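Local coordinates for protein aspartate aminotransferase (Giardia lamblia, PDB 3MEB) that probably catalyses, with pyridoxal 5'-phosphate as cofactor, the reversible transfer of an amino group from L-aspartate to 2-oxoglutarate, giving oxaloacetate and L-glutamate, at residues 38-41 and 42-46; 111-114 and 115-119; 160-163 and 164-168; 217-221 and 222-226; 317-320 and 321-325. All blocks are in the same frame, centred on the assembly; numbering follows the deposited sequence.

The five contacts follow one another along the chain without overlap, and each joins side chains a few residues apart at a helix or one of its ends. Contact 1 lies on helix 37-45, on the opposite side of the chain's centre from contacts 2 and 4. Contacts 2, 3 and 4 belong to elements flanking the seven-stranded mixed sheet: the short helix 113-116 leading to strand 120-125, the helix between strands 148-151 and 174-176, and the start of helix 221-234. Contact 5 ends helix 300-319. Contacts 3 and 5 lie nearest each other, about 18 Å between centres, and both reach the second subunit, so they take part in the homodimer interface, Lys164 of one subunit meeting Thr321 of the other.

Contact 1: residues 38-41 and 42-46; sequences NLTV and LYNAD
Thr40 O accepts Asn44 N at 2.9 Å, the shortest bond here, and the Asn44 side chain packs beside the same oxygen without bonding it. With CG anti to its own carbonyl carbon (chi1 -77°), the Asn44 amide is carried toward the preceding turn, and Asn44 CG comes to 3.1 Å from Thr40 O. The amide nitrogen is also near, but it is badly angled for a bond. Beyond the carbonyl, the two side chains run alongside each other and point the same way, the methyl CG2 of Thr40 lying 3.7 Å from Asn44 ND2. These are i to i+4 relations of an alpha-helix, here nearly the whole of the short helix 37-45, and the neighbouring carbonyls repeat them. Asn38 O receives Leu42 N in a bond of 3.0 Å that is nearly straight at the hydrogen (166°), and Leu39 O receives Tyr43 N at a similar length. Beside the first of these, the Asn38 amide slants across the Leu42 side chain, with its ND2 3.6 Å from Leu42 CD1, a polar group resting on a methyl. Leu42 and Tyr43 both touch Tyr412 on strand 411-413, which pairs in parallel with strand 52-54. The ring of Tyr43 leads away from the first turn and makes a cation-pi contact with Lys51, whose amine is also hydrogen-bonded to Tyr43 O.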
# COMPACT_ATOMS: atom_id res chain seq x y z
N ASN A 38 17.46 -5.95 5.54
CA ASN A 38 18.66 -5.18 5.93
C ASN A 38 19.94 -5.78 5.30
O ASN A 38 20.95 -5.10 5.23
CB ASN A 38 18.74 -5.10 7.46
CG ASN A 38 19.93 -4.23 7.99
OD1 ASN A 38 19.99 -3.02 7.74
ND2 ASN A 38 20.83 -4.87 8.76
N LEU A 39 19.90 -7.04 4.84
CA LEU A 39 21.09 -7.63 4.25
C LEU A 39 21.48 -6.90 2.99
O LEU A 39 22.67 -6.79 2.67
CB LEU A 39 20.87 -9.13 3.96
CG LEU A 39 20.70 -10.02 5.18
CD1 LEU A 39 20.17 -11.43 4.70
CD2 LEU A 39 22.02 -10.16 5.97
N THR A 40 20.50 -6.37 2.26
CA THR A 40 20.82 -5.60 1.05
C THR A 40 21.46 -4.25 1.42
O THR A 40 22.36 -3.79 0.70
CB THR A 40 19.59 -5.45 0.17
OG1 THR A 40 19.12 -6.77 -0.14
CG2 THR A 40 19.90 -4.67 -1.14
N VAL A 41 21.00 -3.66 2.52
CA VAL A 41 21.57 -2.37 3.00
C VAL A 41 23.04 -2.56 3.32
O VAL A 41 23.89 -1.78 2.84
CB VAL A 41 20.79 -1.80 4.20
CG1 VAL A 41 21.41 -0.49 4.71
CG2 VAL A 41 19.30 -1.52 3.78
N LEU A 42 23.35 -3.62 4.08
CA LEU A 42 24.70 -3.91 4.48
C LEU A 42 25.59 -4.24 3.28
O LEU A 42 26.71 -3.75 3.19
CB LEU A 42 24.73 -5.07 5.48
CG LEU A 42 24.06 -4.76 6.82
CD1 LEU A 42 24.06 -6.01 7.70
CD2 LEU A 42 24.75 -3.57 7.48
N TYR A 43 25.08 -5.10 2.39
CA TYR A 43 25.78 -5.49 1.18
C TYR A 43 26.09 -4.26 0.33
O TYR A 43 27.18 -4.16 -0.25
CB TYR A 43 24.93 -6.48 0.35
CG TYR A 43 25.46 -6.67 -1.05
CD1 TYR A 43 26.47 -7.60 -1.30
CD2 TYR A 43 24.98 -5.92 -2.12
CE1 TYR A 43 26.98 -7.81 -2.57
CE2 TYR A 43 25.49 -6.09 -3.43
CZ TYR A 43 26.49 -7.07 -3.64
OH TYR A 43 27.04 -7.30 -4.89
N ASN A 44 25.16 -3.30 0.27
CA ASN A 44 25.35 -2.09 -0.56
C ASN A 44 26.42 -1.16 -0.03
O ASN A 44 27.09 -0.48 -0.82
CB ASN A 44 24.05 -1.30 -0.70
CG ASN A 44 23.08 -1.91 -1.68
OD1 ASN A 44 23.44 -2.71 -2.54
ND2 ASN A 44 21.82 -1.51 -1.57
N ALA A 45 26.56 -1.10 1.29
CA ALA A 45 27.59 -0.29 1.93
C ALA A 45 28.97 -0.94 1.86
O ALA A 45 29.99 -0.28 2.10
CB ALA A 45 27.23 -0.05 3.41
N ASP A 46 29.02 -2.24 1.61
CA ASP A 46 30.28 -2.99 1.68
C ASP A 46 31.18 -2.60 0.50
O ASP A 46 30.78 -2.69 -0.67
CB ASP A 46 29.96 -4.51 1.72
CG ASP A 46 31.15 -5.36 2.17
OD1 ASP A 46 32.26 -5.11 1.67
OD2 ASP A 46 30.97 -6.30 3.00

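Contact 2: residues 111-114 and 115-119. With EDO (1,2-ethanediol), chain I; EDO (1,2-ethanediol), chain G.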
# COMPACT_ATOMS: atom_id res chain seq x y z
N ASP A 111 -10.70 -19.53 -18.00
CA ASP A 111 -12.10 -19.90 -17.78
C ASP A 111 -12.27 -21.09 -16.84
O ASP A 111 -12.97 -22.07 -17.16
CB ASP A 111 -12.78 -20.23 -19.11
CG ASP A 111 -12.81 -19.07 -20.06
OD1 ASP A 111 -13.06 -17.93 -19.57
OD2 ASP A 111 -12.59 -19.29 -21.27
N SER A 112 -11.66 -21.01 -15.68
CA SER A 112 -11.72 -22.12 -14.75
C SER A 112 -13.19 -22.46 -14.40
O SER A 112 -14.09 -21.63 -14.54
CB SER A 112 -10.94 -21.80 -13.49
OG SER A 112 -11.54 -20.74 -12.73
N LYS A 113 -13.39 -23.68 -13.96
CA LYS A 113 -14.69 -24.11 -13.43
C LYS A 113 -15.13 -23.19 -12.28
O LYS A 113 -16.27 -22.79 -12.22
CB LYS A 113 -14.62 -25.58 -12.96
CG LYS A 113 -15.92 -26.18 -12.43
CD LYS A 113 -15.61 -27.49 -11.70
CE LYS A 113 -16.85 -28.29 -11.41
NZ LYS A 113 -17.50 -27.91 -10.16
N ALA A 114 -14.19 -22.81 -11.40
CA ALA A 114 -14.51 -21.92 -10.29
C ALA A 114 -15.02 -20.52 -10.79
O ALA A 114 -16.01 -19.98 -10.28
CB ALA A 114 -13.33 -21.77 -9.38
N ALA A 115 -14.36 -19.96 -11.80
CA ALA A 115 -14.79 -18.69 -12.40
C ALA A 115 -16.15 -18.81 -13.04
O ALA A 115 -17.00 -17.94 -12.89
CB ALA A 115 -13.76 -18.18 -13.45
N GLN A 116 -16.35 -19.88 -13.81
CA GLN A 116 -17.61 -20.13 -14.50
C GLN A 116 -18.78 -20.27 -13.54
O GLN A 116 -19.91 -19.94 -13.89
CB GLN A 116 -17.51 -21.40 -15.35
CG GLN A 116 -16.61 -21.22 -16.55
CD GLN A 116 -17.05 -22.05 -17.74
OE1 GLN A 116 -17.68 -23.10 -17.59
NE2 GLN A 116 -16.73 -21.59 -18.94
N GLU A 117 -18.50 -20.78 -12.34
CA GLU A 117 -19.52 -20.91 -11.32
C GLU A 117 -19.70 -19.68 -10.40
O GLU A 117 -20.51 -19.71 -9.48
CB GLU A 117 -19.20 -22.14 -10.48
CG GLU A 117 -19.17 -23.41 -11.30
CD GLU A 117 -18.86 -24.66 -10.49
OE1 GLU A 117 -18.26 -24.57 -9.41
OE2 GLU A 117 -19.28 -25.72 -10.93
N GLY A 118 -18.92 -18.63 -10.62
CA GLY A 118 -19.08 -17.38 -9.86
C GLY A 118 -18.49 -17.42 -8.47
O GLY A 118 -18.88 -16.65 -7.60
N ARG A 119 -17.51 -18.31 -8.27
CA ARG A 119 -16.98 -18.63 -6.93
C ARG A 119 -15.79 -17.78 -6.51
O ARG A 119 -15.43 -17.81 -5.34
CB ARG A 119 -16.60 -20.10 -6.87
CG ARG A 119 -17.80 -21.03 -6.85
CD ARG A 119 -17.39 -22.40 -7.26
NE ARG A 119 -16.37 -22.96 -6.38
CZ ARG A 119 -15.74 -24.09 -6.59
NH1 ARG A 119 -16.01 -24.83 -7.66
NH2 ARG A 119 -14.84 -24.49 -5.72
C1 EDO I . -10.96 -24.08 -10.23
O1 EDO I . -11.79 -24.17 -11.36
C2 EDO I . -9.76 -23.20 -10.47
O2 EDO I . -8.73 -23.88 -11.21
C1 EDO G . -10.81 -15.42 -15.74
O1 EDO G . -11.47 -16.57 -15.24
C2 EDO G . -9.49 -15.82 -16.40
O2 EDO G . -9.72 -16.47 -17.66
O HOH W 1 -15.69 -27.48 -7.84
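Ser112 N-caps the short helix 113-116, its OG accepting from Ala115 N at 3.1 Å, and a Schellman motif at Gly118 closes the other end. The hydroxyl reaches that N-H because chi1 of 67° sets OG between the backbone N and the carbonyl carbon. Packing is close on the inner side. Ala114 is buried against Ile120 and Val292 of the sheet, and its carbonyl oxygen takes Arg119 N at 3.0 Å, the longer-range bond of the Schellman turn; the shorter runs from Gly118 N to Ala115 O, and positive phi at Gly118 lets the chain double back. Ala114 CB sits over one face of the Arg119 guanidinium, 4.3 Å above its plane. That cation is further held by the backbone oxygens of Val263 and His293. O1 of an ethanediol, probably from the crystallisation liquor, occupies the first-turn N-H of Ala114, 2.8 Å from its N.

The outer side is looser: Asp111 and Gln116 are exposed and barely meet through their side chains, and a second ethanediol bonds Asp111 N. Glu117 is the centre of a salt-bridge network, each carboxylate oxygen taking a different cation. Lys113 NZ approaches OE2 of Glu117 from the syn side at 2.9 Å, 31° out of the carboxylate plane, whereas Arg119 NH1 meets OE1 of Glu117 at 2.9 Å. A water accepts from both, 3.0 Å from Lys113 NZ and 2.7 Å from Arg119 NH1.

Contact 3: residues 160-163 and 164-168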
# COMPACT_ATOMS: atom_id res chain seq x y z
N GLY A 160 4.67 -11.50 11.84
CA GLY A 160 4.40 -10.08 12.08
C GLY A 160 3.10 -9.60 11.45
O GLY A 160 2.38 -8.80 12.02
N ILE A 161 2.83 -10.07 10.24
CA ILE A 161 1.59 -9.79 9.55
C ILE A 161 0.48 -10.29 10.45
O ILE A 161 -0.49 -9.58 10.73
CB ILE A 161 1.51 -10.46 8.18
CG1 ILE A 161 2.63 -9.92 7.26
CG2 ILE A 161 0.13 -10.20 7.56
CD1 ILE A 161 3.03 -10.83 6.12
N TYR A 162 0.66 -11.53 10.94
CA TYR A 162 -0.29 -12.11 11.88
C TYR A 162 -0.43 -11.27 13.15
O TYR A 162 -1.56 -11.02 13.61
CB TYR A 162 0.09 -13.55 12.22
CG TYR A 162 -0.92 -14.23 13.09
CD1 TYR A 162 -0.89 -14.05 14.47
CD2 TYR A 162 -1.93 -15.04 12.56
CE1 TYR A 162 -1.83 -14.64 15.30
CE2 TYR A 162 -2.87 -15.65 13.39
CZ TYR A 162 -2.81 -15.44 14.77
OH TYR A 162 -3.70 -16.02 15.67
N ASP A 163 0.69 -10.85 13.74
CA ASP A 163 0.59 -10.13 15.00
C ASP A 163 -0.19 -8.84 14.85
O ASP A 163 -1.00 -8.48 15.71
CB ASP A 163 1.96 -9.80 15.55
CG ASP A 163 1.89 -9.08 16.88
OD1 ASP A 163 1.14 -9.52 17.79
OD2 ASP A 163 2.61 -8.09 17.01
N LYS A 164 0.02 -8.11 13.76
CA LYS A 164 -0.70 -6.84 13.66
C LYS A 164 -2.23 -7.05 13.52
O LYS A 164 -2.99 -6.20 14.02
CB LYS A 164 -0.12 -5.98 12.52
CG LYS A 164 -0.99 -4.74 12.16
CD LYS A 164 -0.26 -3.73 11.26
CE LYS A 164 -1.22 -2.62 10.80
NZ LYS A 164 -0.53 -1.49 10.12
N VAL A 165 -2.68 -8.15 12.88
CA VAL A 165 -4.13 -8.38 12.70
C VAL A 165 -4.75 -9.04 13.95
O VAL A 165 -5.80 -8.61 14.42
CB VAL A 165 -4.44 -9.20 11.43
CG1 VAL A 165 -5.96 -9.60 11.33
CG2 VAL A 165 -4.01 -8.39 10.15
N PHE A 166 -4.10 -10.05 14.50
CA PHE A 166 -4.75 -10.93 15.48
C PHE A 166 -4.33 -10.58 16.89
O PHE A 166 -5.09 -10.81 17.81
CB PHE A 166 -4.38 -12.38 15.24
CG PHE A 166 -5.02 -13.02 14.04
CD1 PHE A 166 -6.15 -13.82 14.18
CD2 PHE A 166 -4.48 -12.84 12.78
CE1 PHE A 166 -6.74 -14.42 13.08
CE2 PHE A 166 -5.04 -13.45 11.68
CZ PHE A 166 -6.18 -14.24 11.81
N ASN A 167 -3.13 -9.99 17.03
CA ASN A 167 -2.45 -9.81 18.33
C ASN A 167 -1.99 -11.18 18.85
O ASN A 167 -2.78 -11.91 19.46
CB ASN A 167 -3.32 -9.05 19.35
CG ASN A 167 -2.58 -8.75 20.69
OD1 ASN A 167 -1.85 -9.58 21.23
ND2 ASN A 167 -2.85 -7.57 21.25
N LYS A 168 -0.72 -11.49 18.57
CA LYS A 168 -0.05 -12.70 19.05
C LYS A 168 -0.33 -13.07 20.48
O LYS A 168 -0.38 -14.25 20.79
CB LYS A 168 1.49 -12.57 18.98
CG LYS A 168 2.08 -12.91 17.65
CD LYS A 168 3.45 -13.62 17.80
CE LYS A 168 4.57 -12.73 18.28
NZ LYS A 168 5.81 -13.14 17.59
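The rings of Tyr162 and Phe166 lie almost parallel, their planes only 3° apart, in an offset stack one turn apart along helix 157-166. This helix is the crossover of a beta-alpha-beta unit between strands 148-151 and 174-176. The ring centroids are 4.0 Å apart, and the shift brings rim over rim: Phe166 CD2 stands 3.3 Å from Tyr162 CE2. Because the Phe166 ring is displaced, its CB also lies over the tyrosine face, in a CH-pi contact. Different first torsions make the overlap possible. Tyr162 carries its ring beside its own carbonyl carbon (chi1 -175°) and so leans forward along the helix, whereas Phe166 has CG beside its backbone N and leans back to meet it. The backbone beneath is pinned by Phe166 N to Tyr162 O at 2.9 Å, nearly straight at the hydrogen. At the far end of the tyrosine, OH is hydrogen-bonded to Val171 O, which fixes the ring from its tip, while the ring of Phe148 meets Tyr162 and that of His140 meets Phe166.

Away from the rings, Ile161 faces Trp155, a cofactor-binding residue, and the extended Lys164 carries NZ into the second subunit, to Glu137, Thr321 and His133. The helix ends where Asn167 takes positive phi. There Asp163, crossing the Lys168 side chain at about a right angle, reaches past the last turn, and its OD1 accepts Lys168 N at 2.8 Å through the anti lone pair, the one turned from OD2.

Contact 4: residues 217-221 and 222-226. With EDO (1,2-ethanediol), chain J.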
# COMPACT_ATOMS: atom_id res chain seq x y z
N ILE A 217 11.53 -27.27 0.65
CA ILE A 217 10.95 -28.63 0.63
C ILE A 217 9.45 -28.44 0.53
O ILE A 217 8.87 -27.70 1.32
CB ILE A 217 11.24 -29.41 1.95
CG1 ILE A 217 12.73 -29.36 2.35
CG2 ILE A 217 10.75 -30.85 1.85
CD1 ILE A 217 13.68 -29.62 1.24
N ASP A 218 8.81 -29.10 -0.45
CA ASP A 218 7.39 -28.93 -0.72
C ASP A 218 6.67 -30.26 -0.48
O ASP A 218 7.26 -31.34 -0.59
CB ASP A 218 7.18 -28.52 -2.21
CG ASP A 218 7.49 -27.03 -2.51
OD1 ASP A 218 7.78 -26.22 -1.60
OD2 ASP A 218 7.44 -26.68 -3.74
N PHE A 219 5.38 -30.20 -0.16
CA PHE A 219 4.52 -31.36 -0.34
C PHE A 219 4.57 -31.78 -1.81
O PHE A 219 4.46 -30.95 -2.72
CB PHE A 219 3.05 -31.06 -0.01
CG PHE A 219 2.80 -30.60 1.43
CD1 PHE A 219 3.26 -31.32 2.51
CD2 PHE A 219 2.03 -29.47 1.69
CE1 PHE A 219 3.01 -30.91 3.78
CE2 PHE A 219 1.75 -29.08 2.97
CZ PHE A 219 2.24 -29.78 4.01
N THR A 220 4.68 -33.09 -2.04
CA THR A 220 4.54 -33.63 -3.38
C THR A 220 3.07 -33.68 -3.85
O THR A 220 2.16 -33.50 -3.04
CB THR A 220 5.13 -35.03 -3.46
OG1 THR A 220 4.35 -35.95 -2.66
CG2 THR A 220 6.61 -34.97 -3.01
N GLU A 221 2.84 -33.90 -5.14
CA GLU A 221 1.46 -34.02 -5.61
C GLU A 221 0.76 -35.10 -4.81
O GLU A 221 -0.36 -34.93 -4.38
CB GLU A 221 1.36 -34.32 -7.10
CG GLU A 221 1.90 -33.26 -8.00
CD GLU A 221 1.42 -33.42 -9.43
OE1 GLU A 221 0.43 -34.15 -9.66
OE2 GLU A 221 2.01 -32.78 -10.32
N ALA A 222 1.44 -36.20 -4.54
CA ALA A 222 0.83 -37.29 -3.78
C ALA A 222 0.46 -36.87 -2.35
O ALA A 222 -0.57 -37.27 -1.83
CB ALA A 222 1.79 -38.55 -3.76
N GLN A 223 1.34 -36.10 -1.72
CA GLN A 223 1.09 -35.59 -0.37
C GLN A 223 -0.07 -34.60 -0.36
O GLN A 223 -0.96 -34.68 0.48
CB GLN A 223 2.36 -35.02 0.24
CG GLN A 223 3.39 -36.15 0.49
CD GLN A 223 4.74 -35.65 0.96
OE1 GLN A 223 5.20 -34.61 0.53
NE2 GLN A 223 5.38 -36.40 1.86
N TRP A 224 -0.10 -33.72 -1.33
CA TRP A 224 -1.25 -32.79 -1.45
C TRP A 224 -2.55 -33.57 -1.59
O TRP A 224 -3.54 -33.23 -0.94
CB TRP A 224 -1.11 -31.85 -2.65
CG TRP A 224 -0.21 -30.68 -2.47
CD1 TRP A 224 0.93 -30.41 -3.16
CD2 TRP A 224 -0.41 -29.57 -1.59
NE1 TRP A 224 1.46 -29.21 -2.76
CE2 TRP A 224 0.66 -28.67 -1.79
CE3 TRP A 224 -1.39 -29.24 -0.66
CZ2 TRP A 224 0.78 -27.49 -1.09
CZ3 TRP A 224 -1.27 -28.04 0.03
CH2 TRP A 224 -0.20 -27.19 -0.19
N LYS A 225 -2.55 -34.64 -2.39
CA LYS A 225 -3.76 -35.43 -2.58
C LYS A 225 -4.23 -36.13 -1.31
O LYS A 225 -5.42 -36.34 -1.14
CB LYS A 225 -3.61 -36.46 -3.69
CG LYS A 225 -3.60 -35.84 -5.05
CD LYS A 225 -3.37 -36.87 -6.12
CE LYS A 225 -3.06 -36.20 -7.46
NZ LYS A 225 -3.93 -36.74 -8.53
N GLU A 226 -3.30 -36.46 -0.41
CA GLU A 226 -3.65 -37.01 0.90
C GLU A 226 -4.29 -35.97 1.83
O GLU A 226 -5.12 -36.31 2.66
CB GLU A 226 -2.41 -37.56 1.59
CG GLU A 226 -1.91 -38.92 1.08
CD GLU A 226 -0.98 -39.57 2.07
OE1 GLU A 226 0.20 -39.72 1.77
OE2 GLU A 226 -1.42 -39.85 3.19
C1 EDO J . 3.84 -26.47 1.12
O1 EDO J . 4.49 -25.59 2.06
C2 EDO J . 4.62 -26.53 -0.19
O2 EDO J . 4.30 -27.66 -1.00
O HOH W 2 7.87 -33.71 0.40
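Ala222 touches Thr220 lightly, its CB 3.8 Å from Thr220 OG1, before the polar exchange begins at the next residue. Gln223 N donates to Thr220 OG1 at 3.2 Å, and the Gln223 side chain, extended beyond CG, returns the favour: its OE1 accepts Thr220 N at 3.0 Å. The two reciprocal bonds form a capping box that starts helix 221-234, with Thr220 as N-cap. A water bridges Gln223 OE1 to Asp218 O, so the amide oxygen takes a second donor. Trp224 follows, its backbone N bonded to Thr220 O at 2.8 Å and almost straight (173°). The edge of the Phe219 ring points at the face of the indole, planes at 80°, with Phe219 CD2 3.6 Å from Trp224 CZ2. Alongside, the CB of Phe219 stands squarely over the five-membered ring. Phe207 and Phe262 also meet the indole edge-to-face, and Tyr178 does the same for Phe219, making an aromatic cluster at the helix start. Lys225 is next, its N donating to Glu221 O at 3.0 Å while its aliphatic CG lies 3.4 Å from that carbonyl oxygen.

Contact 5: residues 317-320 and 321-325; sequences QIRK and TWSMS. With EDO (1,2-ethanediol), chain L.
At the C-terminal end of helix 300-319, Ile318 O is a shared acceptor, receiving the backbone nitrogens of three successive residues as the chain turns into the loop. Trp322 N comes nearly end-on to that carbonyl at 2.8 Å, whereas Thr321 N and Ser323 N arrive well above its plane. One residue earlier, Gln317 O takes the hydroxyl OG1 of Thr321 at 2.7 Å. Asn157 of the second subunit, its ND2 hydrogen-bonded to Arg319 O, places this helix terminus at the dimer interface.

The second polar centre is Arg319. Its chain, bent at chi2 (49°), brings NH1 to 2.7 Å from Ser323 OG, a weak bond because the hydrogen points aside. An ethanediol, probably from the crystallisation liquor, completes this group: its O2 lies at the guanidinium edge, 2.7 Å from Arg319 NH2, and its O1 accepts from Ser323 OG. Asp34 of the second subunit pairs with Arg319 NE in a salt bridge, while Arg285 there, a cofactor-binding residue, bonds Trp322 O. The side chain of Ser323 lies about 4 Å from a bound pyridoxal phosphate.

Outward, packing takes over. Ile318 lays its CG2 over one face of the Trp322 indole, 3.5 Å from Trp322 NE1, while Ile318 CG1 touches the rim at Trp322 CZ2, 3.9 Å away. That ring is held against rotation at its edge, where Trp322 NE1 donates to Ser325 OG at 3.1 Å, only 10° out of the ring plane.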
# COMPACT_ATOMS: atom_id res chain seq x y z
N GLN A 317 -11.98 -2.72 3.73
CA GLN A 317 -10.74 -2.82 4.52
C GLN A 317 -9.65 -1.95 3.95
O GLN A 317 -9.01 -1.15 4.67
CB GLN A 317 -10.26 -4.27 4.59
CG GLN A 317 -11.17 -5.21 5.44
CD GLN A 317 -10.82 -6.62 5.16
OE1 GLN A 317 -11.65 -7.42 4.69
NE2 GLN A 317 -9.55 -6.95 5.38
N ILE A 318 -9.46 -2.08 2.65
CA ILE A 318 -8.42 -1.36 1.96
C ILE A 318 -8.63 0.16 2.03
O ILE A 318 -7.69 0.91 2.26
CB ILE A 318 -8.30 -1.87 0.52
CG1 ILE A 318 -7.55 -3.22 0.55
CG2 ILE A 318 -7.56 -0.88 -0.41
CD1 ILE A 318 -7.57 -3.96 -0.82
N ARG A 319 -9.90 0.57 1.88
CA ARG A 319 -10.29 2.00 1.95
C ARG A 319 -9.75 2.65 3.19
O ARG A 319 -9.24 3.78 3.13
CB ARG A 319 -11.81 2.15 1.93
CG ARG A 319 -12.31 3.59 1.94
CD ARG A 319 -11.64 4.50 0.90
NE ARG A 319 -12.50 5.65 0.61
CZ ARG A 319 -12.08 6.84 0.18
NH1 ARG A 319 -10.77 7.12 0.00
NH2 ARG A 319 -12.98 7.78 -0.07
N LYS A 320 -9.87 1.93 4.31
CA LYS A 320 -9.41 2.38 5.62
C LYS A 320 -7.91 2.26 5.88
O LYS A 320 -7.42 2.75 6.91
CB LYS A 320 -10.13 1.62 6.72
CG LYS A 320 -11.59 1.70 6.63
CD LYS A 320 -12.22 0.91 7.79
CE LYS A 320 -13.10 -0.17 7.31
NZ LYS A 320 -13.94 -0.66 8.40
N THR A 321 -7.18 1.71 4.92
CA THR A 321 -5.77 1.38 5.09
C THR A 321 -4.90 2.17 4.15
O THR A 321 -4.04 2.92 4.60
CB THR A 321 -5.53 -0.16 4.98
OG1 THR A 321 -6.56 -0.85 5.68
CG2 THR A 321 -4.20 -0.53 5.62
N TRP A 322 -5.16 2.04 2.85
CA TRP A 322 -4.44 2.78 1.82
C TRP A 322 -5.30 3.27 0.62
O TRP A 322 -4.76 3.66 -0.41
CB TRP A 322 -3.24 1.99 1.30
CG TRP A 322 -3.53 0.72 0.67
CD1 TRP A 322 -3.99 0.54 -0.58
CD2 TRP A 322 -3.33 -0.60 1.23
NE1 TRP A 322 -4.12 -0.81 -0.85
CE2 TRP A 322 -3.74 -1.53 0.26
CE3 TRP A 322 -2.89 -1.07 2.47
CZ2 TRP A 322 -3.68 -2.90 0.47
CZ3 TRP A 322 -2.84 -2.42 2.68
CH2 TRP A 322 -3.25 -3.33 1.70
N SER A 323 -6.63 3.29 0.83
CA SER A 323 -7.64 3.80 -0.08
C SER A 323 -7.92 2.92 -1.29
O SER A 323 -9.00 2.29 -1.37
CB SER A 323 -7.37 5.25 -0.48
OG SER A 323 -8.59 5.81 -0.91
N MET A 324 -6.95 2.83 -2.20
CA MET A 324 -6.99 1.76 -3.21
C MET A 324 -5.56 1.51 -3.66
O MET A 324 -4.62 2.20 -3.19
CB MET A 324 -7.96 2.06 -4.34
CG MET A 324 -7.45 3.01 -5.36
SD MET A 324 -7.06 4.62 -4.72
CE MET A 324 -8.74 5.32 -4.52
N SER A 325 -5.37 0.53 -4.53
CA SER A 325 -4.06 -0.08 -4.72
C SER A 325 -3.32 0.61 -5.89
O SER A 325 -3.85 1.57 -6.49
CB SER A 325 -4.20 -1.61 -4.82
OG SER A 325 -4.61 -2.17 -3.55
C1 EDO L . -9.19 9.57 -2.15
O1 EDO L . -8.43 8.43 -1.68
C2 EDO L . -10.61 9.26 -2.55
O2 EDO L . -11.52 9.54 -1.47